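Local coordinates for protein CurD (Moorea producens 3L, PDB 5KP7) that probably acts as a hydroxymethylglutaryl-CoA synthase of the thiolase-like superfamily and binds a 4'-phosphopantetheine group, probably that of a partner protein, at residues Asp59-Lys64 with Thr275-Met280; Pro190-Gly195 with Asn320-Thr325; Asp94-Glu99 with Gly124-Cys129; Gly159-Val164 with Leu200-Pro205; Leu70-Pro75 with Gly417-Ile422. The protein carries 3 engineered substitutions. One frame throughout, in Å; residues are numbered along the deposited sequence.

Interaction 1 (Asp59-Lys64 with Thr275-Met280); sequences DNLMMK and TPFGGM. With PNS (4'-phosphopantetheine), chain E.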
# COMPACT_ATOMS: atom_id res chain seq x y z
N ASP A 59 -13.98 -5.78 -10.03
CA ASP A 59 -14.87 -6.00 -8.85
C ASP A 59 -14.46 -7.29 -8.10
O ASP A 59 -14.36 -7.32 -6.87
CB ASP A 59 -16.37 -6.06 -9.29
CG ASP A 59 -16.96 -4.67 -9.63
OD1 ASP A 59 -16.25 -3.78 -10.12
OD2 ASP A 59 -18.20 -4.45 -9.45
N ASN A 60 -14.15 -8.34 -8.84
CA ASN A 60 -13.66 -9.61 -8.29
C ASN A 60 -12.44 -9.42 -7.38
O ASN A 60 -12.30 -10.09 -6.37
CB ASN A 60 -13.22 -10.51 -9.43
CG ASN A 60 -13.12 -11.94 -9.03
OD1 ASN A 60 -12.04 -12.40 -8.67
ND2 ASN A 60 -14.25 -12.66 -9.13
N LEU A 61 -11.57 -8.52 -7.79
CA LEU A 61 -10.31 -8.23 -7.10
C LEU A 61 -10.44 -7.10 -6.07
O LEU A 61 -9.45 -6.68 -5.45
CB LEU A 61 -9.23 -7.90 -8.14
CG LEU A 61 -8.81 -9.05 -9.06
CD1 LEU A 61 -7.86 -8.54 -10.12
CD2 LEU A 61 -8.12 -10.17 -8.30
N MET A 62 -11.68 -6.61 -5.91
CA MET A 62 -12.05 -5.59 -4.94
C MET A 62 -11.47 -4.22 -5.27
O MET A 62 -11.27 -3.40 -4.38
CB MET A 62 -11.75 -6.03 -3.50
CG MET A 62 -12.25 -7.43 -3.19
SD MET A 62 -11.98 -7.90 -1.46
CE MET A 62 -13.35 -7.03 -0.66
N MET A 63 -11.23 -3.95 -6.55
CA MET A 63 -10.69 -2.68 -6.99
C MET A 63 -11.82 -1.82 -7.54
O MET A 63 -12.73 -2.35 -8.20
CB MET A 63 -9.61 -2.92 -8.05
CG MET A 63 -8.48 -3.82 -7.55
SD MET A 63 -7.52 -4.66 -8.86
CE MET A 63 -6.81 -3.21 -9.57
N LYS A 64 -11.81 -0.52 -7.23
CA LYS A 64 -12.89 0.39 -7.62
C LYS A 64 -12.34 1.58 -8.42
O LYS A 64 -12.74 1.81 -9.58
CB LYS A 64 -13.70 0.89 -6.40
CG LYS A 64 -14.53 -0.17 -5.65
CD LYS A 64 -15.31 0.40 -4.44
CE LYS A 64 -16.59 -0.39 -4.13
NZ LYS A 64 -17.63 0.34 -3.32
N THR A 275 -1.88 -2.98 1.03
CA THR A 275 -2.97 -3.41 0.17
C THR A 275 -2.69 -3.09 -1.30
O THR A 275 -3.10 -2.04 -1.82
CB THR A 275 -4.30 -2.76 0.66
OG1 THR A 275 -4.57 -3.15 2.01
CG2 THR A 275 -5.48 -3.24 -0.21
N PRO A 276 -1.99 -3.99 -2.00
CA PRO A 276 -1.80 -3.76 -3.43
C PRO A 276 -3.14 -3.74 -4.18
O PRO A 276 -3.31 -2.97 -5.11
CB PRO A 276 -0.93 -4.95 -3.85
CG PRO A 276 -0.23 -5.36 -2.62
CD PRO A 276 -1.26 -5.18 -1.54
N PHE A 277 -4.06 -4.59 -3.74
CA PHE A 277 -5.46 -4.60 -4.15
C PHE A 277 -6.20 -5.46 -3.09
O PHE A 277 -5.58 -6.33 -2.46
CB PHE A 277 -5.70 -5.15 -5.56
CG PHE A 277 -5.10 -6.51 -5.82
CD1 PHE A 277 -3.76 -6.63 -6.13
CD2 PHE A 277 -5.90 -7.67 -5.81
CE1 PHE A 277 -3.20 -7.87 -6.40
CE2 PHE A 277 -5.32 -8.92 -6.07
CZ PHE A 277 -3.97 -9.01 -6.36
N GLY A 278 -7.48 -5.18 -2.86
CA GLY A 278 -8.15 -5.81 -1.73
C GLY A 278 -8.26 -7.32 -1.80
O GLY A 278 -8.19 -7.99 -0.79
N GLY A 279 -8.42 -7.87 -3.02
CA GLY A 279 -8.60 -9.31 -3.17
C GLY A 279 -7.46 -10.12 -2.59
O GLY A 279 -7.68 -11.20 -2.01
N MET A 280 -6.22 -9.62 -2.72
CA MET A 280 -5.10 -10.36 -2.19
C MET A 280 -4.97 -10.24 -0.69
O MET A 280 -4.47 -11.17 -0.05
CB MET A 280 -3.77 -10.06 -2.89
CG MET A 280 -3.33 -8.65 -2.80
SD MET A 280 -1.55 -8.58 -3.17
CE MET A 280 -0.86 -9.06 -1.60
O23 PNS E . -5.64 -11.04 -11.31
P24 PNS E . -4.19 -10.95 -11.72
O26 PNS E . -3.77 -11.43 -13.09
O27 PNS E . -3.69 -9.41 -11.66
C28 PNS E . -3.95 -8.57 -10.54
C29 PNS E . -4.26 -7.14 -10.98
C30 PNS E . -4.32 -6.14 -9.84
C31 PNS E . -4.76 -6.92 -12.43
C32 PNS E . -2.79 -6.70 -11.49
O33 PNS E . -2.76 -5.33 -11.98
C34 PNS E . -1.59 -6.78 -10.56
O35 PNS E . -1.00 -7.84 -10.41
N36 PNS E . -1.30 -5.67 -9.88
C37 PNS E . -0.56 -5.72 -8.64
C38 PNS E . 0.94 -5.76 -8.78
C39 PNS E . 1.44 -5.79 -7.36
O40 PNS E . 1.69 -4.73 -6.79
N41 PNS E . 1.53 -6.99 -6.78
C42 PNS E . 1.98 -7.11 -5.42
C43 PNS E . 1.75 -8.49 -4.84
S44 PNS E . 2.47 -8.44 -3.19
O HOH W 1 -8.63 -2.81 -3.51

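Interaction 2 (Pro190-Gly195 with Asn320-Thr325); sequences PSSGAG and NIMGAT. With PNS (4'-phosphopantetheine), chain E.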
# COMPACT_ATOMS: atom_id res chain seq x y z
N PRO A 190 -3.65 -1.18 -13.68
CA PRO A 190 -4.90 -1.10 -12.94
C PRO A 190 -4.74 -0.79 -11.45
O PRO A 190 -5.61 -0.14 -10.88
CB PRO A 190 -5.49 -2.50 -13.10
CG PRO A 190 -4.81 -3.07 -14.30
CD PRO A 190 -3.44 -2.52 -14.27
N SER A 191 -3.65 -1.23 -10.84
CA SER A 191 -3.51 -1.18 -9.41
C SER A 191 -2.71 -0.01 -8.89
O SER A 191 -2.73 0.25 -7.71
CB SER A 191 -2.92 -2.49 -8.87
OG SER A 191 -1.69 -2.80 -9.48
N SER A 192 -1.95 0.67 -9.74
CA SER A 192 -0.92 1.60 -9.25
C SER A 192 -1.50 3.02 -9.14
O SER A 192 -1.78 3.65 -10.16
CB SER A 192 0.28 1.54 -10.17
OG SER A 192 1.03 0.35 -9.90
N GLY A 193 -1.70 3.49 -7.91
CA GLY A 193 -2.32 4.77 -7.64
C GLY A 193 -1.29 5.86 -7.31
O GLY A 193 -0.10 5.76 -7.62
N ALA A 194 -1.78 6.88 -6.63
CA ALA A 194 -0.99 7.99 -6.17
C ALA A 194 -1.59 8.49 -4.85
O ALA A 194 -2.81 8.55 -4.71
CB ALA A 194 -1.02 9.10 -7.18
N GLY A 195 -0.75 8.79 -3.87
CA GLY A 195 -1.29 9.24 -2.60
C GLY A 195 -0.19 9.51 -1.62
O GLY A 195 0.95 9.06 -1.80
N ASN A 320 -3.14 1.16 -5.13
CA ASN A 320 -1.92 0.92 -4.36
C ASN A 320 -1.12 2.23 -4.36
O ASN A 320 -0.71 2.70 -5.44
CB ASN A 320 -1.11 -0.18 -5.06
CG ASN A 320 0.16 -0.55 -4.34
OD1 ASN A 320 0.47 -0.05 -3.27
ND2 ASN A 320 0.87 -1.51 -4.91
N ILE A 321 -0.90 2.80 -3.17
CA ILE A 321 -0.10 4.01 -3.02
C ILE A 321 1.23 3.69 -2.32
O ILE A 321 1.83 4.53 -1.67
CB ILE A 321 -0.88 5.18 -2.41
CG1 ILE A 321 -1.45 4.87 -1.02
CG2 ILE A 321 -2.02 5.53 -3.34
CD1 ILE A 321 -1.98 6.09 -0.25
N MET A 322 1.70 2.47 -2.57
CA MET A 322 3.03 2.00 -2.20
C MET A 322 3.29 2.15 -0.73
O MET A 322 2.52 1.63 0.06
CB MET A 322 4.13 2.66 -3.05
CG MET A 322 3.92 2.66 -4.51
SD MET A 322 3.72 1.02 -5.09
CE MET A 322 2.45 1.43 -6.28
N GLY A 323 4.31 2.89 -0.32
CA GLY A 323 4.65 2.96 1.09
C GLY A 323 3.65 3.63 2.01
O GLY A 323 3.77 3.48 3.22
N ALA A 324 2.68 4.37 1.45
CA ALA A 324 1.62 5.01 2.21
C ALA A 324 0.37 4.10 2.41
O ALA A 324 -0.51 4.46 3.19
CB ALA A 324 1.19 6.28 1.50
N THR A 325 0.29 2.98 1.71
CA THR A 325 -0.98 2.25 1.66
C THR A 325 -1.39 1.72 3.02
O THR A 325 -2.56 1.83 3.41
CB THR A 325 -0.95 1.10 0.64
OG1 THR A 325 -0.48 1.59 -0.61
CG2 THR A 325 -2.35 0.52 0.46
O23 PNS E . -5.64 -11.04 -11.31
P24 PNS E . -4.19 -10.95 -11.72
O26 PNS E . -3.77 -11.43 -13.09
O27 PNS E . -3.69 -9.41 -11.66
C28 PNS E . -3.95 -8.57 -10.54
C29 PNS E . -4.26 -7.14 -10.98
C30 PNS E . -4.32 -6.14 -9.84
C31 PNS E . -4.76 -6.92 -12.43
C32 PNS E . -2.79 -6.70 -11.49
O33 PNS E . -2.76 -5.33 -11.98
C34 PNS E . -1.59 -6.78 -10.56
O35 PNS E . -1.00 -7.84 -10.41
N36 PNS E . -1.30 -5.67 -9.88
C37 PNS E . -0.56 -5.72 -8.64
C38 PNS E . 0.94 -5.76 -8.78
C39 PNS E . 1.44 -5.79 -7.36
O40 PNS E . 1.69 -4.73 -6.79
N41 PNS E . 1.53 -6.99 -6.78
C42 PNS E . 1.98 -7.11 -5.42
C43 PNS E . 1.75 -8.49 -4.84
S44 PNS E . 2.47 -8.44 -3.19
O HOH W 2 0.47 -1.88 -8.00

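Interaction 3 (Asp94-Glu99 with Gly124-Cys129); sequences DKQRIE and GLSRNC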
# COMPACT_ATOMS: atom_id res chain seq x y z
N ASP A 94 4.57 24.22 19.09
CA ASP A 94 4.50 22.80 18.70
C ASP A 94 5.06 22.56 17.30
O ASP A 94 5.68 21.53 17.06
CB ASP A 94 3.08 22.24 18.79
CG ASP A 94 2.72 21.73 20.18
OD1 ASP A 94 3.63 21.56 21.05
OD2 ASP A 94 1.50 21.48 20.40
N LYS A 95 4.85 23.49 16.38
CA LYS A 95 5.46 23.37 15.03
C LYS A 95 6.97 23.38 15.12
O LYS A 95 7.65 22.60 14.45
CB LYS A 95 4.99 24.52 14.13
CG LYS A 95 5.54 24.55 12.71
CD LYS A 95 4.80 25.60 11.90
CE LYS A 95 5.31 25.74 10.49
NZ LYS A 95 4.59 26.78 9.65
N GLN A 96 7.50 24.26 15.96
CA GLN A 96 8.94 24.31 16.20
C GLN A 96 9.52 23.07 16.86
O GLN A 96 10.70 22.83 16.72
CB GLN A 96 9.31 25.56 17.01
CG GLN A 96 9.05 26.85 16.24
CD GLN A 96 9.88 26.92 15.00
OE1 GLN A 96 11.10 26.80 15.06
NE2 GLN A 96 9.24 27.07 13.86
N ARG A 97 8.70 22.28 17.55
CA ARG A 97 9.15 21.03 18.13
C ARG A 97 9.39 19.90 17.10
O ARG A 97 9.99 18.91 17.47
CB ARG A 97 8.20 20.54 19.23
CG ARG A 97 8.28 21.37 20.51
CD ARG A 97 7.22 20.96 21.52
NE ARG A 97 7.38 21.73 22.77
CZ ARG A 97 6.57 22.70 23.22
NH1 ARG A 97 5.46 23.06 22.58
NH2 ARG A 97 6.88 23.31 24.37
N ILE A 98 8.94 20.06 15.87
CA ILE A 98 9.23 19.05 14.83
C ILE A 98 10.73 19.17 14.48
O ILE A 98 11.16 20.18 13.91
CB ILE A 98 8.35 19.21 13.58
CG1 ILE A 98 6.87 19.02 13.96
CG2 ILE A 98 8.80 18.22 12.51
CD1 ILE A 98 5.88 19.47 12.89
N GLU A 99 11.51 18.17 14.87
CA GLU A 99 12.95 18.17 14.63
C GLU A 99 13.44 17.01 13.76
O GLU A 99 14.64 16.80 13.65
CB GLU A 99 13.70 18.17 15.96
CG GLU A 99 13.37 19.43 16.78
CD GLU A 99 14.40 19.80 17.81
OE1 GLU A 99 15.33 19.00 18.08
OE2 GLU A 99 14.26 20.92 18.38
N GLY A 124 7.13 25.50 6.22
CA GLY A 124 7.66 26.52 7.14
C GLY A 124 8.25 25.96 8.41
O GLY A 124 8.14 26.59 9.47
N LEU A 125 8.85 24.79 8.35
CA LEU A 125 9.36 24.11 9.54
C LEU A 125 10.69 24.70 9.98
O LEU A 125 11.33 25.44 9.24
CB LEU A 125 9.47 22.60 9.28
CG LEU A 125 8.17 21.90 8.91
CD1 LEU A 125 8.44 20.40 8.79
CD2 LEU A 125 7.07 22.14 9.94
N SER A 126 11.10 24.36 11.19
CA SER A 126 12.37 24.82 11.76
C SER A 126 13.58 24.39 10.93
O SER A 126 13.58 23.29 10.35
CB SER A 126 12.56 24.24 13.17
OG SER A 126 13.76 24.73 13.75
N ARG A 127 14.62 25.24 10.92
CA ARG A 127 15.89 24.82 10.34
C ARG A 127 16.64 23.85 11.24
O ARG A 127 17.54 23.13 10.74
CB ARG A 127 16.76 26.03 10.00
CG ARG A 127 16.24 26.78 8.80
CD ARG A 127 17.23 27.82 8.31
NE ARG A 127 16.79 28.37 7.02
CZ ARG A 127 17.56 29.11 6.21
NH1 ARG A 127 18.80 29.40 6.54
NH2 ARG A 127 17.08 29.51 5.02
N ASN A 128 16.30 23.79 12.52
CA ASN A 128 16.92 22.81 13.43
C ASN A 128 16.13 21.51 13.34
O ASN A 128 15.37 21.14 14.24
CB ASN A 128 16.99 23.36 14.87
CG ASN A 128 17.85 24.60 14.97
OD1 ASN A 128 17.37 25.67 15.39
ND2 ASN A 128 19.12 24.47 14.65
N CYS A 129 16.35 20.80 12.23
CA CYS A 129 15.53 19.65 11.87
C CYS A 129 16.38 18.69 11.04
O CYS A 129 16.91 19.10 10.00
CB CYS A 129 14.37 20.14 11.00
SG CYS A 129 13.08 18.91 10.74
O HOH W 3 9.83 22.42 12.81
O HOH W 4 9.88 27.84 11.31
O HOH W 5 13.45 23.11 16.12

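Interaction 4 (Gly159-Val164 with Leu200-Pro205); sequences GAKALV and LVSDTP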
# COMPACT_ATOMS: atom_id res chain seq x y z
N GLY A 159 10.27 16.18 24.20
CA GLY A 159 9.41 17.18 23.57
C GLY A 159 9.52 17.25 22.06
O GLY A 159 8.62 17.80 21.41
N ALA A 160 10.59 16.72 21.46
CA ALA A 160 10.70 16.76 20.01
C ALA A 160 9.65 15.87 19.38
O ALA A 160 9.31 14.83 19.93
CB ALA A 160 12.07 16.32 19.55
N LYS A 161 9.13 16.30 18.24
CA LYS A 161 8.21 15.52 17.43
C LYS A 161 8.90 15.15 16.13
O LYS A 161 9.90 15.78 15.73
CB LYS A 161 6.97 16.35 17.12
CG LYS A 161 6.20 16.83 18.37
CD LYS A 161 4.93 17.56 17.99
CE LYS A 161 4.29 18.30 19.17
NZ LYS A 161 3.79 17.42 20.27
N ALA A 162 8.35 14.16 15.45
CA ALA A 162 8.83 13.79 14.12
C ALA A 162 7.68 13.84 13.16
O ALA A 162 6.55 13.48 13.52
CB ALA A 162 9.48 12.40 14.12
N LEU A 163 7.95 14.22 11.92
CA LEU A 163 6.95 14.19 10.87
C LEU A 163 7.38 13.15 9.84
O LEU A 163 8.45 13.28 9.25
CB LEU A 163 6.81 15.56 10.22
CG LEU A 163 5.80 15.75 9.10
CD1 LEU A 163 4.39 15.56 9.62
CD2 LEU A 163 5.97 17.13 8.46
N VAL A 164 6.55 12.13 9.65
CA VAL A 164 6.85 11.04 8.72
C VAL A 164 5.81 11.11 7.62
O VAL A 164 4.60 11.06 7.90
CB VAL A 164 6.78 9.67 9.42
CG1 VAL A 164 7.00 8.55 8.40
CG2 VAL A 164 7.78 9.57 10.56
N LEU A 200 2.27 12.70 12.34
CA LEU A 200 3.02 13.41 13.36
C LEU A 200 3.21 12.44 14.50
O LEU A 200 2.24 11.90 14.99
CB LEU A 200 2.27 14.66 13.81
CG LEU A 200 2.94 15.60 14.82
CD1 LEU A 200 4.20 16.19 14.22
CD2 LEU A 200 2.00 16.67 15.32
N VAL A 201 4.46 12.21 14.89
CA VAL A 201 4.80 11.23 15.90
C VAL A 201 5.36 11.94 17.15
O VAL A 201 6.24 12.80 17.03
CB VAL A 201 5.81 10.20 15.35
CG1 VAL A 201 6.25 9.21 16.43
CG2 VAL A 201 5.20 9.50 14.13
N SER A 202 4.89 11.54 18.33
CA SER A 202 5.25 12.21 19.56
C SER A 202 4.91 11.35 20.79
O SER A 202 4.43 10.22 20.65
CB SER A 202 4.48 13.54 19.67
OG SER A 202 3.14 13.30 20.10
N ASP A 203 5.17 11.92 21.96
CA ASP A 203 4.82 11.30 23.24
C ASP A 203 3.38 11.59 23.69
O ASP A 203 3.03 11.23 24.79
CB ASP A 203 5.83 11.69 24.32
CG ASP A 203 5.79 13.16 24.69
OD1 ASP A 203 5.03 13.95 24.09
OD2 ASP A 203 6.54 13.53 25.62
N THR A 204 2.58 12.27 22.86
CA THR A 204 1.12 12.38 23.10
C THR A 204 0.36 11.83 21.88
O THR A 204 -0.12 12.59 21.04
CB THR A 204 0.70 13.82 23.42
OG1 THR A 204 1.07 14.68 22.33
CG2 THR A 204 1.37 14.30 24.71
N PRO A 205 0.24 10.50 21.79
CA PRO A 205 -0.33 9.85 20.60
C PRO A 205 -1.84 9.89 20.59
O PRO A 205 -2.49 8.89 20.90
CB PRO A 205 0.18 8.41 20.72
CG PRO A 205 0.32 8.20 22.16
CD PRO A 205 0.84 9.50 22.70
O HOH W 6 9.12 13.59 23.88
O HOH W 7 7.28 14.11 21.73

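Interaction 5 (Leu70-Pro75 with Gly417-Ile422); sequences LPYEDP and GVWKKI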
# COMPACT_ATOMS: atom_id res chain seq x y z
N LEU A 70 -1.63 14.49 -11.58
CA LEU A 70 -1.52 15.38 -12.75
C LEU A 70 -0.06 15.71 -13.03
O LEU A 70 0.79 15.55 -12.17
CB LEU A 70 -2.32 16.66 -12.51
CG LEU A 70 -3.85 16.65 -12.63
CD1 LEU A 70 -4.22 16.60 -14.11
CD2 LEU A 70 -4.50 15.50 -11.92
N PRO A 71 0.24 16.23 -14.24
CA PRO A 71 1.65 16.61 -14.55
C PRO A 71 2.21 17.72 -13.65
O PRO A 71 3.41 17.75 -13.37
CB PRO A 71 1.61 16.98 -16.04
CG PRO A 71 0.45 16.21 -16.56
CD PRO A 71 -0.60 16.22 -15.47
N TYR A 72 1.30 18.53 -13.10
CA TYR A 72 1.66 19.58 -12.18
C TYR A 72 1.54 19.13 -10.73
O TYR A 72 1.30 19.95 -9.83
CB TYR A 72 0.86 20.86 -12.49
CG TYR A 72 -0.63 20.66 -12.66
CD1 TYR A 72 -1.46 20.46 -11.54
CD2 TYR A 72 -1.23 20.61 -13.93
CE1 TYR A 72 -2.83 20.28 -11.70
CE2 TYR A 72 -2.59 20.42 -14.07
CZ TYR A 72 -3.38 20.26 -12.96
OH TYR A 72 -4.73 20.09 -13.14
N GLU A 73 1.72 17.83 -10.48
CA GLU A 73 1.87 17.31 -9.14
C GLU A 73 3.03 16.33 -9.15
O GLU A 73 3.37 15.75 -10.21
CB GLU A 73 0.61 16.59 -8.69
CG GLU A 73 -0.64 17.47 -8.68
CD GLU A 73 -1.82 16.69 -8.16
OE1 GLU A 73 -2.38 15.88 -8.95
OE2 GLU A 73 -2.18 16.85 -6.94
N ASP A 74 3.65 16.18 -7.99
CA ASP A 74 4.72 15.22 -7.83
C ASP A 74 4.69 14.72 -6.37
O ASP A 74 3.80 15.09 -5.61
CB ASP A 74 6.04 15.84 -8.32
CG ASP A 74 6.63 16.87 -7.38
OD1 ASP A 74 6.08 17.05 -6.28
OD2 ASP A 74 7.66 17.48 -7.76
N PRO A 75 5.64 13.86 -5.97
CA PRO A 75 5.57 13.35 -4.61
C PRO A 75 5.76 14.41 -3.54
O PRO A 75 5.24 14.25 -2.46
CB PRO A 75 6.66 12.27 -4.58
CG PRO A 75 6.75 11.82 -5.99
CD PRO A 75 6.57 13.07 -6.81
N GLY A 417 -11.29 21.61 -16.42
CA GLY A 417 -12.22 21.10 -15.40
C GLY A 417 -11.57 20.55 -14.16
O GLY A 417 -12.13 20.68 -13.06
N VAL A 418 -10.40 19.94 -14.32
CA VAL A 418 -9.62 19.45 -13.19
C VAL A 418 -9.16 20.65 -12.40
O VAL A 418 -9.22 20.64 -11.18
CB VAL A 418 -8.40 18.60 -13.60
CG1 VAL A 418 -7.58 18.20 -12.38
CG2 VAL A 418 -8.84 17.35 -14.37
N TRP A 419 -8.71 21.70 -13.09
CA TRP A 419 -8.21 22.87 -12.39
C TRP A 419 -9.29 23.53 -11.53
O TRP A 419 -9.01 23.94 -10.40
CB TRP A 419 -7.63 23.90 -13.37
CG TRP A 419 -6.86 24.95 -12.65
CD1 TRP A 419 -7.24 26.22 -12.40
CD2 TRP A 419 -5.60 24.78 -12.01
NE1 TRP A 419 -6.28 26.89 -11.71
CE2 TRP A 419 -5.26 26.02 -11.43
CE3 TRP A 419 -4.70 23.71 -11.89
CZ2 TRP A 419 -4.07 26.23 -10.75
CZ3 TRP A 419 -3.52 23.91 -11.21
CH2 TRP A 419 -3.22 25.16 -10.65
N LYS A 420 -10.51 23.60 -12.06
CA LYS A 420 -11.63 24.19 -11.33
C LYS A 420 -11.86 23.51 -9.98
O LYS A 420 -12.25 24.18 -9.02
CB LYS A 420 -12.91 24.21 -12.19
CG LYS A 420 -13.90 25.27 -11.77
CD LYS A 420 -15.07 25.35 -12.74
CE LYS A 420 -16.17 26.24 -12.18
NZ LYS A 420 -17.43 26.05 -12.93
N LYS A 421 -11.59 22.21 -9.89
CA LYS A 421 -11.66 21.45 -8.63
C LYS A 421 -10.53 21.78 -7.63
O LYS A 421 -10.74 21.70 -6.43
CB LYS A 421 -11.65 19.94 -8.90
CG LYS A 421 -12.92 19.37 -9.52
CD LYS A 421 -14.00 19.19 -8.47
CE LYS A 421 -14.96 18.09 -8.83
NZ LYS A 421 -15.82 17.81 -7.66
N ILE A 422 -9.34 22.13 -8.13
CA ILE A 422 -8.15 22.42 -7.31
C ILE A 422 -8.11 23.89 -6.86
O ILE A 422 -7.80 24.17 -5.70
CB ILE A 422 -6.86 22.08 -8.12
CG1 ILE A 422 -6.84 20.59 -8.46
CG2 ILE A 422 -5.59 22.42 -7.35
CD1 ILE A 422 -5.71 20.20 -9.40

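Interaction 1 (Asp59-Lys64 with Thr275-Met280)
Phe277 sets the rim of its ring against Leu61, with Phe277 CE2 3.8 Å from the methyl Leu61 CD2, and the carbonyl of Leu61 lies at the ring edge, in its plane, with Leu61 O 3.7 Å from Phe277 CD2. The two faces of the ring are also taken: Met280 CG sits over the centre of one, while C30 of the 4'-phosphopantetheine packs on the opposite face, offset toward the rim, 3.8 Å from Phe277 CD1. The other methyl of Leu61, CD1, reaches PNS O23 on the phosphate at 3.5 Å. Met63 comes in obliquely as a Met-aromatic contact. Its chain bends at the last torsion (chi3 65°), which lets SD meet both Phe277 CB and PNS C30, the latter at 3.7 Å.

The backbones are tied as well. Gly279 N donates to Leu61 O at 2.9 Å, approaching from above the carbonyl plane, and one water bridges Met62 O and Gly278 N. Met62, just past helix 56-60, has the positive phi of a Schellman motif, and its CB and CG rest on the glycine backbone; a CB on Gly278 would press on Met62 CB, and one on Gly279 on Leu61 O. Phe277 stands at the N-cap position of helix 278-293. A helix C-terminus and a helix N-terminus thus meet to line the 4'-phosphopantetheine pocket of this thiolase-like enzyme.

Interaction 2 (Pro190-Gly195 with Asn320-Thr325)
Asn320 pairs with Ser192 in a single beta bridge, and its side chain closes an Asx turn beside the phosphopantetheine pocket. The bridge is made by two backbone bonds, Asn320 N to Ser191 O and Gly193 N to Asn320 O, both 2.8 Å; the first runs nearly along the C=O axis. From the backbone, Asn320 CB passes 3.1 Å from Ser191 O. CG lies opposite the backbone N (chi1 -178°), which directs the amide toward Met322 N and a water. There OD1 accepts from Met322 N at 2.9 Å, the donor standing above the amide plane, while ND2 donates to the water 3.1 Å away. That water donates to Ser192 OG, lies 2.8 Å from Ser191 OG, and reaches PNS O40 by a weak bond. With an alanine here, Met322 N would probably lose its acceptor and the water would lose the ND2 donor. Ser191 OG accepts from PNS N36 at 2.9 Å; Ala188 O is a further partner of both serine hydroxyls. Farther along, Ile321 packs on the backbone of Ala194 and Gly195, its CG2 3.4 Å from Ala194 C.

Interaction 3 (Asp94-Glu99 with Gly124-Cys129)
One water is held by three backbone atoms across the contact: it donates to Lys95 O at 2.7 Å and to Ile98 O at 2.8 Å, and accepts from Ser126 N at 2.8 Å. A second water joins Gln96 NE2 to Gly124 O. The chain of Lys95, fully extended, crosses Leu125 at about a right angle, so that CG lies 4.0 Å from Leu125 CD2 and CE 3.1 Å from Gly124 O. Its NZ is hydrogen-bonded to Leu123 O at the end of helix 115-123, where Gly124 completes a Schellman motif. An alanine in place of Lys95 is likely to leave Leu123 O without this donor and uncover one side of Leu125. Here strand 98-104 starts next to the loop that leads into its parallel neighbour, strand 130-134. Ser126 OG makes an ST turn by accepting from Asn128 N, and Ser126 CB faces Gln96 OE1 at 3.5 Å. At the far end Cys129 CA points its hydrogen at Glu99 O, 3.5 Å away.

Interaction 4 (Gly159-Val164 with Leu200-Pro205)
This is an antiparallel strand pairing inside the central mixed sheet of the thiolase-like fold, where strand 161-168 runs beside strand 195-202. The short segments keep their axes 4.7 Å apart, with their directions 151° from each other. Ala162 and Val201 form a hydrogen-bonded pair: Ala162 N donates to Val201 O at 3.0 Å, in the carbonyl plane, and Val201 N returns the bond to Ala162 O at 2.8 Å, almost straight at 171°. Next comes the non-hydrogen-bonded pair of Leu163 and Leu200, whose side chains leave the sheet on the other face from those of Ala162 and Val201. Helix 140-154 covers the Ala162 and Val201 face through Ala148 and Leu145, whereas Leu163 and Leu200 both meet Ile98 of strand 98-104.

Lys161 runs across Leu200 obliquely, its CB 4.0 Å from Leu200 CD1, and its CG lies 3.9 Å from Ser202 CB. The chain stays extended until the last torsion, where it bends (chi4 -65°) and brings NZ to a salt bridge with Glu31 of strand 29-36. Glu31 OE1, also hydrogen-bonded to Ser202 OG, probably offsets the charge of this buried lysine. Past the strand ends a water bridges the two loops: it donates to Ala160 O at 2.8 Å and accepts from Asp203 N at 3.0 Å.

Interaction 5 (Leu70-Pro75 with Gly417-Ile422)
Tyr72 holds CG between its backbone N and carbonyl carbon (chi1 49°), and Trp419 turns its indole out with CG opposite the backbone N (chi1 -168°); together these torsions bring the two rings into a T-shaped stack. The edge of the indole's six-membered ring points at the face of Tyr72, centroids 5.3 Å apart and planes at 80°, with Trp419 CZ3 3.7 Å from Tyr72 CE1. Leu70 CB covers the opposite face of the tyrosine. Ile422 CD1 meets the ring at its edge, in plane, 3.7 Å from Tyr72 CE1. Val418 CG1 touches both Tyr72 OH (3.5 Å) and Leu70 CG (4.0 Å). The loop itself is a type I turn from Leu70 to Glu73, braced by Leu70 N donating to Glu73 OE1. Helix 416-422 thus lies against the turn leading to helix 75-89 through apolar and aromatic side chains, so shape and ring orientation, rather than polar bonds between the segments, set how they fit.

Interactions 1 and 2 share the 4'-phosphopantetheine and touch directly: Met63 CE lies 3.6 Å from Pro190 O, and Pro276 O lies 3.5 Å from Asn320 CB. Their centres are about 12 Å apart, so together they form two adjoining parts of the pocket wall. Interactions 3 and 4 make a second pair, about 11 Å between centres, on neighbouring strands 98-104 and 161-168; Arg97 O and Lys161 N, 2.9 Å apart, probably bond there. That pair lies far from the ligand, interaction 3 with its centre about 39 Å from that of interaction 1. Interaction 5 stands apart, its nearest atoms about 7 Å from those of interaction 2.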